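Local coordinates for protein beta-methylmalyl-CoA dehydratase (Chloroflexus aurantiacus, PDB 4E3E) that catalyses the reversible dehydration of (2R,3S)-beta-methylmalyl-CoA to mesaconyl-CoA in the glyoxylate assimilation cycle, at residues V33-Y36 and T37-Y40; V98-P101 and G102-L105; G131-Q134 and W135-V139; N184-L187 and A188-G191; I213-A216 and E217-Q220. All blocks are in the same frame, centred on the assembly; numbering follows the deposited sequence.

Contact 1. Residues V33-Y36 and T37-Y40; sequences VALY and TSLY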
loop_
_atom_site.group_PDB
_atom_site.type_symbol
_atom_site.label_atom_id
_atom_site.label_comp_id
_atom_site.label_asym_id
_atom_site.label_seq_id
_atom_site.Cartn_x
_atom_site.Cartn_y
_atom_site.Cartn_z
ATOM N N VAL A 33 -3.182 2.756 -8.991
ATOM C CA VAL A 33 -3.476 1.481 -9.639
ATOM C C VAL A 33 -2.923 0.290 -8.851
ATOM O O VAL A 33 -3.635 -0.694 -8.641
ATOM C CB VAL A 33 -2.928 1.455 -11.062
ATOM C CG1 VAL A 33 -3.043 0.047 -11.655
ATOM C CG2 VAL A 33 -3.671 2.482 -11.912
ATOM N N ALA A 34 -1.657 0.373 -8.418
ATOM C CA ALA A 34 -1.029 -0.747 -7.746
ATOM C C ALA A 34 -1.660 -0.977 -6.374
ATOM O O ALA A 34 -1.881 -2.123 -5.985
ATOM C CB ALA A 34 0.481 -0.536 -7.618
ATOM N N LEU A 35 -1.963 0.111 -5.654
ATOM C CA LEU A 35 -2.616 0.004 -4.365
ATOM C C LEU A 35 -3.981 -0.681 -4.463
ATOM O O LEU A 35 -4.308 -1.553 -3.641
ATOM C CB LEU A 35 -2.768 1.393 -3.724
ATOM C CG LEU A 35 -1.663 1.767 -2.741
ATOM C CD1 LEU A 35 -1.778 3.240 -2.436
ATOM C CD2 LEU A 35 -1.769 0.964 -1.449
ATOM N N TYR A 36 -4.778 -0.258 -5.441
ATOM C CA TYR A 36 -6.104 -0.841 -5.703
ATOM C C TYR A 36 -5.974 -2.351 -5.995
ATOM O O TYR A 36 -6.705 -3.174 -5.431
ATOM C CB TYR A 36 -6.799 -0.093 -6.867
ATOM C CG TYR A 36 -8.250 -0.504 -7.041
ATOM C CD1 TYR A 36 -9.250 0.059 -6.241
ATOM C CD2 TYR A 36 -8.617 -1.496 -7.966
ATOM C CE1 TYR A 36 -10.581 -0.327 -6.378
ATOM C CE2 TYR A 36 -9.947 -1.900 -8.106
ATOM C CZ TYR A 36 -10.924 -1.317 -7.300
ATOM O OH TYR A 36 -12.239 -1.700 -7.397
ATOM N N THR A 37 -5.023 -2.723 -6.855
ATOM C CA THR A 37 -4.717 -4.151 -7.069
ATOM C C THR A 37 -4.396 -4.880 -5.743
ATOM O O THR A 37 -4.880 -5.989 -5.512
ATOM C CB THR A 37 -3.582 -4.334 -8.049
ATOM O OG1 THR A 37 -3.956 -3.697 -9.271
ATOM C CG2 THR A 37 -3.279 -5.828 -8.301
ATOM N N SER A 38 -3.598 -4.248 -4.880
ATOM C CA SER A 38 -3.091 -4.890 -3.666
ATOM C C SER A 38 -4.176 -4.998 -2.604
ATOM O O SER A 38 -4.050 -5.742 -1.623
ATOM C CB SER A 38 -1.886 -4.100 -3.114
ATOM O OG SER A 38 -2.277 -2.878 -2.462
ATOM N N LEU A 39 -5.239 -4.229 -2.786
ATOM C CA LEU A 39 -6.306 -4.188 -1.802
ATOM C C LEU A 39 -7.463 -5.116 -2.203
ATOM O O LEU A 39 -8.152 -5.664 -1.329
ATOM C CB LEU A 39 -6.777 -2.743 -1.604
ATOM C CG LEU A 39 -5.807 -1.822 -0.850
ATOM C CD1 LEU A 39 -6.214 -0.378 -1.158
ATOM C CD2 LEU A 39 -5.894 -2.127 0.650
ATOM N N TYR A 40 -7.672 -5.311 -3.514
ATOM C CA TYR A 40 -8.787 -6.177 -3.935
ATOM C C TYR A 40 -8.381 -7.422 -4.720
ATOM O O TYR A 40 -9.164 -8.362 -4.825
ATOM C CB TYR A 40 -9.875 -5.382 -4.673
ATOM C CG TYR A 40 -10.369 -4.200 -3.864
ATOM C CD1 TYR A 40 -11.292 -4.378 -2.831
ATOM C CD2 TYR A 40 -9.878 -2.914 -4.098
ATOM C CE1 TYR A 40 -11.741 -3.309 -2.077
ATOM C CE2 TYR A 40 -10.316 -1.830 -3.338
ATOM C CZ TYR A 40 -11.252 -2.035 -2.334
ATOM O OH TYR A 40 -11.690 -0.976 -1.568
#

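Contact 2. Residues V98-P101 and G102-L105; sequences VVYP and GDTL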
loop_
_atom_site.group_PDB
_atom_site.type_symbol
_atom_site.label_atom_id
_atom_site.label_comp_id
_atom_site.label_asym_id
_atom_site.label_seq_id
_atom_site.Cartn_x
_atom_site.Cartn_y
_atom_site.Cartn_z
ATOM N N VAL A 98 -13.000 7.407 -20.697
ATOM C CA VAL A 98 -11.994 6.563 -20.044
ATOM C C VAL A 98 -11.044 7.426 -19.204
ATOM O O VAL A 98 -10.673 8.545 -19.600
ATOM C CB VAL A 98 -11.183 5.777 -21.102
ATOM C CG1 VAL A 98 -10.103 4.920 -20.467
ATOM C CG2 VAL A 98 -12.113 4.906 -21.917
ATOM N N VAL A 99 -10.663 6.898 -18.049
ATOM C CA VAL A 99 -9.687 7.529 -17.156
ATOM C C VAL A 99 -8.360 6.765 -17.248
ATOM O O VAL A 99 -8.346 5.532 -17.154
ATOM C CB VAL A 99 -10.211 7.503 -15.697
ATOM C CG1 VAL A 99 -9.245 8.214 -14.756
ATOM C CG2 VAL A 99 -11.583 8.181 -15.626
ATOM N N TYR A 100 -7.262 7.491 -17.449
ATOM C CA TYR A 100 -5.923 6.925 -17.519
ATOM C C TYR A 100 -5.051 7.478 -16.382
ATOM O O TYR A 100 -5.340 8.571 -15.867
ATOM C CB TYR A 100 -5.280 7.304 -18.860
ATOM C CG TYR A 100 -5.925 6.670 -20.082
ATOM C CD1 TYR A 100 -5.831 5.292 -20.313
ATOM C CD2 TYR A 100 -6.605 7.451 -21.022
ATOM C CE1 TYR A 100 -6.404 4.710 -21.434
ATOM C CE2 TYR A 100 -7.182 6.880 -22.154
ATOM C CZ TYR A 100 -7.077 5.509 -22.355
ATOM O OH TYR A 100 -7.645 4.924 -23.458
ATOM N N PRO A 101 -3.973 6.749 -15.992
ATOM C CA PRO A 101 -2.988 7.340 -15.069
ATOM C C PRO A 101 -2.558 8.710 -15.561
ATOM O O PRO A 101 -2.299 8.871 -16.770
ATOM C CB PRO A 101 -1.791 6.369 -15.164
ATOM C CG PRO A 101 -2.413 5.040 -15.527
ATOM C CD PRO A 101 -3.602 5.369 -16.399
ATOM N N GLY A 102 -2.485 9.681 -14.650
ATOM C CA GLY A 102 -2.115 11.047 -15.016
ATOM C C GLY A 102 -3.304 11.984 -15.138
ATOM O O GLY A 102 -3.135 13.200 -15.126
ATOM N N ASP A 103 -4.508 11.424 -15.270
ATOM C CA ASP A 103 -5.733 12.234 -15.339
ATOM C C ASP A 103 -6.100 12.760 -13.967
ATOM O O ASP A 103 -5.790 12.124 -12.956
ATOM C CB ASP A 103 -6.912 11.426 -15.909
ATOM C CG ASP A 103 -6.778 11.159 -17.407
ATOM O OD1 ASP A 103 -5.899 11.777 -18.054
ATOM O OD2 ASP A 103 -7.559 10.331 -17.937
ATOM N N THR A 104 -6.775 13.907 -13.945
ATOM C CA THR A 104 -7.211 14.527 -12.701
ATOM C C THR A 104 -8.728 14.699 -12.644
ATOM O O THR A 104 -9.333 15.300 -13.535
ATOM C CB THR A 104 -6.511 15.880 -12.505
ATOM O OG1 THR A 104 -5.094 15.668 -12.571
ATOM C CG2 THR A 104 -6.887 16.523 -11.149
ATOM N N LEU A 105 -9.326 14.193 -11.568
ATOM C CA LEU A 105 -10.775 14.226 -11.403
ATOM C C LEU A 105 -11.202 15.269 -10.375
ATOM O O LEU A 105 -10.587 15.412 -9.309
ATOM C CB LEU A 105 -11.315 12.840 -11.006
ATOM C CG LEU A 105 -10.944 11.626 -11.883
ATOM C CD1 LEU A 105 -11.749 10.404 -11.474
ATOM C CD2 LEU A 105 -11.104 11.891 -13.385
HETATM O O HOH W 1 -10.281 10.808 -18.198
HETATM O O HOH W 2 -3.311 10.708 -18.483
#

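Contact 3. Residues G131-Q134 and W135-V139; sequences GVNQ and WDEVV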
loop_
_atom_site.group_PDB
_atom_site.type_symbol
_atom_site.label_atom_id
_atom_site.label_comp_id
_atom_site.label_asym_id
_atom_site.label_seq_id
_atom_site.Cartn_x
_atom_site.Cartn_y
_atom_site.Cartn_z
ATOM N N GLY A 131 -18.366 13.634 -11.991
ATOM C CA GLY A 131 -16.903 13.693 -11.964
ATOM C C GLY A 131 -16.432 14.003 -13.361
ATOM O O GLY A 131 -16.898 13.370 -14.297
ATOM N N VAL A 132 -15.535 14.983 -13.503
ATOM C CA VAL A 132 -14.979 15.353 -14.800
ATOM C C VAL A 132 -13.464 15.206 -14.764
ATOM O O VAL A 132 -12.856 15.246 -13.694
ATOM C CB VAL A 132 -15.361 16.804 -15.254
ATOM C CG1 VAL A 132 -16.870 16.935 -15.452
ATOM C CG2 VAL A 132 -14.864 17.870 -14.281
ATOM N N ASN A 133 -12.839 15.051 -15.923
ATOM C CA ASN A 133 -11.385 15.013 -15.932
ATOM C C ASN A 133 -10.842 16.428 -16.181
ATOM O O ASN A 133 -11.612 17.403 -16.195
ATOM C CB ASN A 133 -10.871 13.992 -16.958
ATOM C CG ASN A 133 -11.286 14.341 -18.370
ATOM O OD1 ASN A 133 -11.690 15.473 -18.644
ATOM N ND2 ASN A 133 -11.208 13.369 -19.272
ATOM N N GLN A 134 -9.534 16.531 -16.385
ATOM C CA GLN A 134 -8.849 17.817 -16.570
ATOM C C GLN A 134 -9.256 18.519 -17.870
ATOM O O GLN A 134 -8.928 19.686 -18.067
ATOM C CB GLN A 134 -7.311 17.642 -16.491
ATOM C CG GLN A 134 -6.660 16.908 -17.675
ATOM C CD GLN A 134 -6.612 15.383 -17.512
ATOM O OE1 GLN A 134 -7.327 14.789 -16.687
ATOM N NE2 GLN A 134 -5.754 14.743 -18.302
ATOM N N TRP A 135 -9.965 17.802 -18.745
ATOM C CA TRP A 135 -10.457 18.354 -20.022
ATOM C C TRP A 135 -11.914 18.727 -19.929
ATOM O O TRP A 135 -12.549 19.054 -20.936
ATOM C CB TRP A 135 -10.266 17.335 -21.140
ATOM C CG TRP A 135 -8.836 16.899 -21.301
ATOM C CD1 TRP A 135 -8.261 15.694 -20.896
ATOM C CD2 TRP A 135 -7.740 17.669 -21.892
ATOM N NE1 TRP A 135 -6.928 15.666 -21.197
ATOM C CE2 TRP A 135 -6.548 16.817 -21.798
ATOM C CE3 TRP A 135 -7.628 18.929 -22.472
ATOM C CZ2 TRP A 135 -5.310 17.234 -22.259
ATOM C CZ3 TRP A 135 -6.371 19.338 -22.945
ATOM C CH2 TRP A 135 -5.244 18.509 -22.846
ATOM N N ASP A 136 -12.451 18.668 -18.713
ATOM C CA ASP A 136 -13.870 18.894 -18.439
ATOM C C ASP A 136 -14.796 17.863 -19.084
ATOM O O ASP A 136 -15.968 18.146 -19.277
ATOM C CB ASP A 136 -14.297 20.328 -18.816
ATOM C CG ASP A 136 -13.759 21.370 -17.852
ATOM O OD1 ASP A 136 -13.756 21.110 -16.630
ATOM O OD2 ASP A 136 -13.336 22.450 -18.312
ATOM N N GLU A 137 -14.276 16.679 -19.412
ATOM C CA GLU A 137 -15.121 15.569 -19.888
ATOM C C GLU A 137 -15.656 14.803 -18.685
ATOM O O GLU A 137 -14.913 14.529 -17.755
ATOM C CB GLU A 137 -14.320 14.611 -20.763
ATOM C CG GLU A 137 -13.678 15.270 -21.990
ATOM C CD GLU A 137 -12.726 14.332 -22.735
ATOM O OE1 GLU A 137 -11.787 13.757 -22.117
ATOM O OE2 GLU A 137 -12.918 14.170 -23.956
ATOM N N VAL A 138 -16.940 14.459 -18.714
ATOM C CA VAL A 138 -17.557 13.655 -17.668
ATOM C C VAL A 138 -17.020 12.231 -17.781
ATOM O O VAL A 138 -17.063 11.633 -18.855
ATOM C CB VAL A 138 -19.089 13.671 -17.832
ATOM C CG1 VAL A 138 -19.759 12.717 -16.857
ATOM C CG2 VAL A 138 -19.628 15.108 -17.693
ATOM N N VAL A 139 -16.494 11.709 -16.675
ATOM C CA VAL A 139 -15.974 10.351 -16.621
ATOM C C VAL A 139 -16.968 9.480 -15.867
ATOM O O VAL A 139 -16.979 8.253 -16.017
ATOM C CB VAL A 139 -14.560 10.287 -15.976
ATOM C CG1 VAL A 139 -13.577 11.172 -16.774
ATOM C CG2 VAL A 139 -14.602 10.683 -14.509
#

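Contact 4. Residues N184-L187 and A188-G191; sequences NYNL and AHAG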
loop_
_atom_site.group_PDB
_atom_site.type_symbol
_atom_site.label_atom_id
_atom_site.label_comp_id
_atom_site.label_asym_id
_atom_site.label_seq_id
_atom_site.Cartn_x
_atom_site.Cartn_y
_atom_site.Cartn_z
ATOM N N ASN A 184 -7.458 -10.735 -32.406
ATOM C CA ASN A 184 -6.629 -9.913 -31.544
ATOM C C ASN A 184 -7.012 -10.036 -30.069
ATOM O O ASN A 184 -6.590 -9.217 -29.244
ATOM C CB ASN A 184 -6.756 -8.452 -31.991
ATOM C CG ASN A 184 -5.472 -7.665 -31.821
ATOM O OD1 ASN A 184 -4.371 -8.192 -31.996
ATOM N ND2 ASN A 184 -5.610 -6.385 -31.495
ATOM N N TYR A 185 -7.812 -11.049 -29.735
ATOM C CA TYR A 185 -8.267 -11.230 -28.344
ATOM C C TYR A 185 -7.775 -12.549 -27.752
ATOM O O TYR A 185 -8.274 -13.621 -28.104
ATOM C CB TYR A 185 -9.799 -11.140 -28.249
ATOM C CG TYR A 185 -10.299 -10.990 -26.834
ATOM C CD1 TYR A 185 -10.311 -9.745 -26.212
ATOM C CD2 TYR A 185 -10.753 -12.092 -26.107
ATOM C CE1 TYR A 185 -10.758 -9.597 -24.913
ATOM C CE2 TYR A 185 -11.206 -11.953 -24.803
ATOM C CZ TYR A 185 -11.200 -10.701 -24.213
ATOM O OH TYR A 185 -11.647 -10.533 -22.926
ATOM N N ASN A 186 -6.795 -12.467 -26.853
ATOM C CA ASN A 186 -6.232 -13.656 -26.242
ATOM C C ASN A 186 -7.094 -14.155 -25.082
ATOM O O ASN A 186 -7.079 -13.586 -23.994
ATOM C CB ASN A 186 -4.785 -13.394 -25.801
ATOM C CG ASN A 186 -4.073 -14.652 -25.369
ATOM O OD1 ASN A 186 -4.612 -15.470 -24.625
ATOM N ND2 ASN A 186 -2.848 -14.810 -25.826
ATOM N N LEU A 187 -7.840 -15.225 -25.332
ATOM C CA LEU A 187 -8.725 -15.821 -24.328
ATOM C C LEU A 187 -7.993 -16.372 -23.099
ATOM O O LEU A 187 -8.481 -16.256 -21.963
ATOM C CB LEU A 187 -9.572 -16.931 -24.957
ATOM C CG LEU A 187 -10.626 -16.526 -25.986
ATOM C CD1 LEU A 187 -11.134 -17.765 -26.708
ATOM C CD2 LEU A 187 -11.776 -15.762 -25.339
ATOM N N ALA A 188 -6.835 -16.992 -23.324
ATOM C CA ALA A 188 -6.030 -17.521 -22.222
ATOM C C ALA A 188 -5.579 -16.375 -21.316
ATOM O O ALA A 188 -5.645 -16.487 -20.092
ATOM C CB ALA A 188 -4.833 -18.304 -22.749
ATOM N N HIS A 189 -5.142 -15.268 -21.911
ATOM C CA HIS A 189 -4.755 -14.098 -21.115
ATOM C C HIS A 189 -5.934 -13.502 -20.385
ATOM O O HIS A 189 -5.794 -13.101 -19.233
ATOM C CB HIS A 189 -4.067 -13.044 -21.992
ATOM C CG HIS A 189 -2.624 -13.367 -22.318
ATOM N ND1 HIS A 189 -1.840 -12.533 -23.036
ATOM C CD2 HIS A 189 -1.822 -14.457 -21.966
ATOM C CE1 HIS A 189 -0.608 -13.070 -23.158
ATOM N NE2 HIS A 189 -0.597 -14.246 -22.501
ATOM N N ALA A 190 -7.107 -13.439 -21.028
ATOM C CA ALA A 190 -8.281 -12.875 -20.379
ATOM C C ALA A 190 -8.703 -13.745 -19.194
ATOM O O ALA A 190 -9.089 -13.230 -18.155
ATOM C CB ALA A 190 -9.425 -12.716 -21.357
ATOM N N GLY A 191 -8.619 -15.062 -19.362
ATOM C CA GLY A 191 -8.891 -15.980 -18.274
ATOM C C GLY A 191 -10.132 -16.840 -18.434
ATOM O O GLY A 191 -10.478 -17.589 -17.525
#

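Contact 5. Residues I213-A216 and E217-Q220; sequences IEEA and EHMQ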
loop_
_atom_site.group_PDB
_atom_site.type_symbol
_atom_site.label_atom_id
_atom_site.label_comp_id
_atom_site.label_asym_id
_atom_site.label_seq_id
_atom_site.Cartn_x
_atom_site.Cartn_y
_atom_site.Cartn_z
ATOM N N ILE A 213 -11.856 -9.466 5.624
ATOM C CA ILE A 213 -11.536 -8.039 5.732
ATOM C C ILE A 213 -10.691 -7.756 6.968
ATOM O O ILE A 213 -11.045 -8.164 8.071
ATOM C CB ILE A 213 -12.827 -7.190 5.764
ATOM C CG1 ILE A 213 -13.640 -7.423 4.484
ATOM C CG2 ILE A 213 -12.529 -5.702 5.970
ATOM C CD1 ILE A 213 -14.973 -6.712 4.458
ATOM N N GLU A 214 -9.572 -7.055 6.772
ATOM C CA GLU A 214 -8.746 -6.581 7.897
ATOM C C GLU A 214 -9.010 -5.085 8.129
ATOM O O GLU A 214 -9.378 -4.375 7.193
ATOM C CB GLU A 214 -7.249 -6.848 7.620
ATOM C CG GLU A 214 -6.865 -8.327 7.579
ATOM C CD GLU A 214 -7.196 -9.049 8.895
ATOM O OE1 GLU A 214 -6.855 -8.524 9.979
ATOM O OE2 GLU A 214 -7.790 -10.154 8.861
ATOM N N GLU A 215 -8.837 -4.603 9.360
ATOM C CA GLU A 215 -9.022 -3.163 9.636
ATOM C C GLU A 215 -8.120 -2.280 8.772
ATOM O O GLU A 215 -8.592 -1.293 8.184
ATOM C CB GLU A 215 -8.795 -2.831 11.111
ATOM C CG GLU A 215 -9.785 -3.474 12.076
ATOM C CD GLU A 215 -11.163 -2.804 12.085
ATOM O OE1 GLU A 215 -11.446 -1.878 11.271
ATOM O OE2 GLU A 215 -11.973 -3.219 12.914
ATOM N N ALA A 216 -6.832 -2.640 8.698
ATOM C CA ALA A 216 -5.843 -1.835 7.985
ATOM C C ALA A 216 -6.222 -1.789 6.523
ATOM O O ALA A 216 -5.957 -0.804 5.833
ATOM C CB ALA A 216 -4.443 -2.412 8.140
ATOM N N GLU A 217 -6.839 -2.876 6.057
ATOM C CA GLU A 217 -7.184 -3.010 4.650
ATOM C C GLU A 217 -8.291 -2.039 4.213
ATOM O O GLU A 217 -8.107 -1.292 3.244
ATOM C CB GLU A 217 -7.526 -4.461 4.312
ATOM C CG GLU A 217 -8.318 -4.711 3.036
ATOM C CD GLU A 217 -9.143 -6.000 3.157
ATOM O OE1 GLU A 217 -8.729 -6.916 3.913
ATOM O OE2 GLU A 217 -10.215 -6.102 2.514
ATOM N N HIS A 218 -9.418 -2.027 4.918
ATOM C CA HIS A 218 -10.494 -1.096 4.508
ATOM C C HIS A 218 -10.160 0.357 4.796
ATOM O O HIS A 218 -10.453 1.251 3.975
ATOM C CB HIS A 218 -11.845 -1.530 5.046
ATOM C CG HIS A 218 -12.020 -1.250 6.491
ATOM N ND1 HIS A 218 -12.336 -0.027 6.948
ATOM C CD2 HIS A 218 -11.915 -2.079 7.611
ATOM C CE1 HIS A 218 -12.428 -0.070 8.292
ATOM N NE2 HIS A 218 -12.148 -1.318 8.689
HETATM N N MSE A 219 -9.426 0.605 5.879
HETATM C CA MSE A 219 -8.986 1.992 6.205
HETATM C C MSE A 219 -8.079 2.470 5.125
HETATM O O MSE A 219 -8.193 3.625 4.663
HETATM C CB MSE A 219 -8.269 2.105 7.558
HETATM C CG MSE A 219 -9.293 1.877 8.672
HETATM SE SE MSE A 219 -8.274 1.956 10.361
HETATM C CE MSE A 219 -7.754 3.866 10.489
ATOM N N GLN A 220 -7.176 1.604 4.669
ATOM C CA GLN A 220 -6.245 2.029 3.611
ATOM C C GLN A 220 -6.929 2.354 2.267
ATOM O O GLN A 220 -6.532 3.310 1.577
ATOM C CB GLN A 220 -5.082 1.031 3.438
ATOM C CG GLN A 220 -4.093 1.408 2.305
ATOM C CD GLN A 220 -2.804 0.585 2.404
ATOM O OE1 GLN A 220 -2.859 -0.623 2.602
ATOM N NE2 GLN A 220 -1.652 1.233 2.287
#

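Contact 1. Residues V33-Y36 and T37-Y40
The Tyr36 ring carries the rim of the Tyr40 ring over one of its faces: Tyr40 CD2 stands 3.5 Å above the Tyr36 plane, displaced from its centre. The two planes are inclined at 48°, an oblique pairing between stacked and edge-to-face, and the nearest carbons are Tyr36 CE1 and Tyr40 CE2 at 3.4 Å. One helical turn separates the two residues, and their first torsions bring the rings together: CG of Tyr36 is anti to its own amide nitrogen (chi1 -171°), while CG of Tyr40 lies beside its nitrogen (chi1 -54°). The hydroxyls bond elsewhere, Tyr36 OH to Ser255 and Tyr40 OH to His252 and Tyr225.

Tyr36 O accepts from both Leu39 N (3.2 Å) and Tyr40 N (3.0 Å), the first donor standing well above the carbonyl plane. Ser38 OG turns back to Leu35 O at 2.7 Å and also meets Gln220 NE2 of a neighbouring subunit. In the fold these are the last two turns of helix 30-40: the tyrosines face helices 65-80 and 250-265, whereas Leu35 and Leu39 lie against helix 215-224.

Contact 2. Residues V98-P101 and G102-L105
Val99 lays its CG1 methyl against the CB of Asp103, 4.1 Å away, across the mouth of a type II beta turn that runs from Tyr100 to Asp103 and leads into strand 104-116 of the HotDog sheet. The turn closes through Asp103 N and Tyr100 O (3.0 Å). Gly102 occupies the turn position with positive phi (101°), where a CB would clash with the carbonyl oxygen of Pro101; the backbone alone calls for glycine.

Asp103 braces the turn from within. With CG beside its own amide nitrogen (chi1 -72°), the carboxylate folds back toward the incoming chain, and OD2 accepts from Tyr100 N in an almost straight bond of 2.9 Å, although the donor stands above the carboxylate plane. OD1 has a further partner in Gln134 NE2, from the neighbouring hairpin. The negative group is thus held at both oxygens by neutral donors.

The same CG1 methyl of Val99 also comes within 4.3 Å of Leu105 CD2, and both residues pack on Val68 and Val139. Val98, a substrate-binding residue by similarity, begins the segment and touches Pro62 of the same proposed site. Two waters bridge the carboxylate to the backbone: one donates to Val98 O and Asp103 OD2 (2.8 Å to OD2), the other to Asp103 OD1 and, at 2.7 Å, to Pro101 O.

Contact 3. Residues G131-Q134 and W135-V139
Asn133 puts both ends of its amide to work across the hairpin. Its OD1 accepts from Trp135 N (2.9 Å) and from Glu137 N (3.0 Å), which arrive from opposite faces of the amide plane, so neither donor uses an in-plane direction. Its ND2 gives a nearly straight bond of 2.9 Å to Glu137 OE1, lying in the amide plane and meeting the anti lone pair of the carboxylate. With chi1 at 62°, CG sits between the backbone nitrogen and the carbonyl carbon, and this swings the amide in over the turn. With an alanine here, Trp135 N and Glu137 N would probably lose their shared acceptor and the Glu137 carboxylate would be freer to swing.

Three backbone bonds join the two arms: Asn133 N to Glu137 O (2.8 Å), Asp136 N to Asn133 O, and Val139 N to Gly131 O. Val132 and Val138 form an antiparallel non-hydrogen-bonded pair, with CG1 and CG2 respectively 4.0 Å apart. At the tip, Gln134 CG makes a CH-pi contact over the five-membered ring of Trp135, while its amide turns to Thr104 N and Asp103 OD1.

Asn133 to Asp136 form a type I turn, begun by an Asx turn from Asn133 OD1 to Trp135 N and followed by positive phi at Asp136 (64°): the type I turn with G1 bulge of a beta hairpin, here joining strands 122-132 and 138-149.

Contact 4. Residues N184-L187 and A188-G191
Asn186 is the N-cap of the short helix 187-190, whose first backbone bonds run from Ala190 N to Asn186 O and from Gly191 N to Leu187 O (2.9 Å) before Gly191 leaves the helix with positive phi.

The capping bond itself comes from the Asn186 side chain. Its CG is anti to the backbone nitrogen (chi1 -171°), which carries OD1 forward to accept from His189 N at 2.8 Å; the donor stands well above the amide plane. The same amide lies almost parallel to the imidazole of His189, the planes only 5° apart. Asn186 ND2 sits 3.7 Å above the centre of that ring, and Asn186 CG is 3.6 Å from His189 CG, so the amide lies over one face of the ring.

A second, apolar touch comes from Tyr185, whose ring meets Ala190, the last residue of the helix: Tyr185 CZ lies 3.9 Å from Ala190 CB, and the hydroxyl beyond it makes a weak hydrogen bond to Asn267. Ala188 and His189 pack on Val21 and His22 of a neighbouring subunit.

Chemically, the cap supplies an acceptor where the helix has an N-H without an intrahelical partner. The partly negative OD1 probably also suits the positive end of the helix, and the stacking is likely to limit the rotation of both groups.

Contact 5. Residues I213-A216 and E217-Q220
His218 folds its ring back along the helix toward Glu215. Its CG takes the crowded position between backbone nitrogen and carbonyl carbon (chi1 76°), placing one ring face over Glu215 O, which lies 3.4 Å from the plane toward the rim. From there NE2 donates to Glu215 OE1 at 2.7 Å, on the anti side and out of the carboxylate plane. Glu215 meets it halfway by bending at chi2 (-76°), so the two side chains run alongside each other, while Ile213 CG2 comes within 4.0 Å of His218 CD2. A leucine in place of His218 would probably leave Glu215 OE1 without its short bond and its side chain freer to turn.

Glu217 is extended beyond CG and reaches back past the start of the helix, where OE1 accepts from Glu214 N at 3.0 Å from above the carboxylate plane; OE2 bonds His252. Glu214 itself turns away, bent at chi2, to a salt bridge with Arg246 of a neighbouring subunit. Gln220, also extended, leads out to Ser38 and Gln220 of neighbouring subunits.

Along the backbone, His218 N to Glu214 O (3.3 Å) and Met219 N to Glu215 O open the helical ladder. With Glu214 at the N-cap, the bond from its N-H to the Glu217 carboxylate, three residues on, is one half of a capping box, at the N-terminus of helix 215-224.

The five contacts follow one another along the chain, each closing before the next opens. Contacts 2 and 3, with centres about 9 Å apart, share the antiparallel sheet: strands 104-116, 122-132 and 138-149 are neighbours there, and Gln134 ties the hairpin to the turn at Asp103. Contacts 1 and 5, about 12 Å apart between centres, join helices 30-40 and 215-224, which pack through Leu35, Leu39 and Gln220 and reach neighbouring subunits. Contact 4 stands apart at the surface, its centre 22 to 32 Å from the others, and also touches another subunit. Contact 2 holds, and contacts 1 and 3 adjoin, residues assigned by similarity to substrate binding, so these three probably help frame that site; contact 5 lies away from it.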